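Local coordinates for protein insecticyanin-A (Manduca sexta, PDB 1Z24) that binds the bile pigment biliverdin IX gamma and, mixed with lipoprotein-bound carotenes, gives hornworms their green camouflage colouring, at residues A[46-51]-A[86-91]. Numbering follows the deposited sequence.
Sequences AEYKYD and GKYVMT
Tyr88 OH is gripped from two sources: it shares a hydrogen bond of 2.8 Å with Tyr48 OH and a second one with Asn116 OD1 of strand 113-122. The example illustrates how a β-barrel can join strands that are not neighbours in its sheet, for strands 44-50 and 88-94 stand apart, with the Tyr48 and Met90 CA atoms still 10.0 Å from each other, and between these two segments the contact is made by side chains. The side chains of Tyr48 and Tyr88 cross at about a right angle. Their rings form an offset edge-to-face pair, centroids 5.4 Å apart and planes at 70°, the edge of Tyr88 turned to the face of Tyr48; CE1 of Tyr88 lies 3.9 Å from CZ of Tyr48. Because CG of Tyr48 is anti to its carbonyl carbon (chi1 -56°), the ring projects across to strand 88-94. Met90 adds a Met-aromatic contact, its SD 3.9 Å from CE1 of Tyr48 and oblique to that ring. A leucine in place of Tyr48 would probably leave the Tyr88 hydroxyl without one of its two hydrogen-bond partners and open a gap beside the Met90 sulfur. Met90 and Ala46 also touch the bound biliverdin, so this buried tyrosine pair sits next to the chromophore pocket, inside the antiparallel barrel that defines the lipocalin fold.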
# COMPACT_ATOMS: atom_id res chain seq x y z
N ALA A 46 0.61 -27.50 8.86
CA ALA A 46 0.96 -27.72 7.46
C ALA A 46 2.31 -28.40 7.46
O ALA A 46 3.27 -27.87 8.05
CB ALA A 46 1.07 -26.39 6.70
N GLU A 47 2.43 -29.57 6.83
CA GLU A 47 3.71 -30.27 6.80
C GLU A 47 4.22 -30.38 5.39
O GLU A 47 3.54 -30.93 4.53
CB GLU A 47 3.54 -31.67 7.28
CG GLU A 47 4.88 -32.45 7.42
CD GLU A 47 4.64 -33.94 7.74
OE1 GLU A 47 5.16 -34.86 7.13
OE2 GLU A 47 3.79 -34.14 8.74
N TYR A 48 5.43 -29.84 5.19
CA TYR A 48 6.09 -29.82 3.91
C TYR A 48 7.26 -30.74 3.99
O TYR A 48 8.01 -30.64 4.94
CB TYR A 48 6.65 -28.39 3.60
CG TYR A 48 5.57 -27.27 3.68
CD1 TYR A 48 4.28 -27.51 3.19
CD2 TYR A 48 5.80 -26.03 4.28
CE1 TYR A 48 3.27 -26.54 3.25
CE2 TYR A 48 4.81 -25.04 4.34
CZ TYR A 48 3.54 -25.29 3.80
OH TYR A 48 2.54 -24.34 3.79
N LYS A 49 7.35 -31.64 3.02
CA LYS A 49 8.41 -32.64 2.87
C LYS A 49 9.19 -32.34 1.59
O LYS A 49 8.61 -32.02 0.55
CB LYS A 49 7.71 -33.92 2.68
CG LYS A 49 8.04 -35.00 3.64
CD LYS A 49 8.12 -36.34 2.89
CE LYS A 49 8.37 -37.58 3.79
NZ LYS A 49 7.18 -38.33 4.33
N TYR A 50 10.52 -32.42 1.62
CA TYR A 50 11.34 -32.14 0.44
C TYR A 50 12.30 -33.30 0.12
O TYR A 50 12.89 -33.92 1.00
CB TYR A 50 12.18 -30.83 0.67
CG TYR A 50 12.94 -30.29 -0.54
CD1 TYR A 50 12.44 -30.46 -1.84
CD2 TYR A 50 14.18 -29.65 -0.41
CE1 TYR A 50 13.12 -30.01 -2.97
CE2 TYR A 50 14.87 -29.18 -1.53
CZ TYR A 50 14.34 -29.36 -2.81
OH TYR A 50 14.95 -28.91 -3.96
N ASP A 51 12.45 -33.59 -1.17
CA ASP A 51 13.33 -34.64 -1.62
C ASP A 51 14.64 -34.05 -2.10
O ASP A 51 15.68 -34.62 -1.84
CB ASP A 51 12.76 -35.26 -2.91
CG ASP A 51 12.10 -36.50 -2.49
OD1 ASP A 51 12.08 -36.80 -1.30
OD2 ASP A 51 11.58 -37.19 -3.49
N GLY A 86 11.00 -15.98 -1.30
CA GLY A 86 10.13 -17.01 -0.71
C GLY A 86 8.69 -16.92 -1.13
O GLY A 86 7.84 -16.18 -0.57
N LYS A 87 8.44 -17.69 -2.15
CA LYS A 87 7.14 -17.77 -2.75
C LYS A 87 7.00 -19.17 -3.30
O LYS A 87 7.85 -19.65 -4.07
CB LYS A 87 7.09 -16.63 -3.79
CG LYS A 87 5.65 -16.28 -4.15
CD LYS A 87 5.55 -15.33 -5.35
CE LYS A 87 6.14 -13.96 -5.11
NZ LYS A 87 5.91 -13.08 -6.29
N TYR A 88 5.94 -19.86 -2.89
CA TYR A 88 5.73 -21.22 -3.34
C TYR A 88 4.29 -21.52 -3.74
O TYR A 88 3.34 -20.82 -3.40
CB TYR A 88 6.35 -22.22 -2.31
CG TYR A 88 5.68 -22.19 -0.96
CD1 TYR A 88 4.61 -23.05 -0.66
CD2 TYR A 88 6.09 -21.26 -0.00
CE1 TYR A 88 3.99 -23.06 0.60
CE2 TYR A 88 5.47 -21.23 1.25
CZ TYR A 88 4.44 -22.13 1.54
OH TYR A 88 3.84 -22.04 2.78
N VAL A 89 4.15 -22.58 -4.49
CA VAL A 89 2.84 -23.00 -4.96
C VAL A 89 2.51 -24.38 -4.45
O VAL A 89 3.38 -25.25 -4.48
CB VAL A 89 2.88 -23.12 -6.47
CG1 VAL A 89 1.47 -23.50 -7.03
CG2 VAL A 89 3.54 -21.86 -7.05
N MET A 90 1.25 -24.53 -3.98
CA MET A 90 0.70 -25.76 -3.47
C MET A 90 -0.42 -26.12 -4.40
O MET A 90 -1.32 -25.31 -4.62
CB MET A 90 0.17 -25.56 -2.07
CG MET A 90 1.33 -25.20 -1.14
SD MET A 90 0.73 -25.21 0.58
CE MET A 90 -0.44 -23.78 0.63
N THR A 91 -0.34 -27.30 -4.97
CA THR A 91 -1.35 -27.69 -5.88
C THR A 91 -2.05 -28.86 -5.32
O THR A 91 -1.46 -29.89 -4.95
CB THR A 91 -0.67 -28.13 -7.14
OG1 THR A 91 0.06 -27.03 -7.68
CG2 THR A 91 -1.74 -28.63 -8.12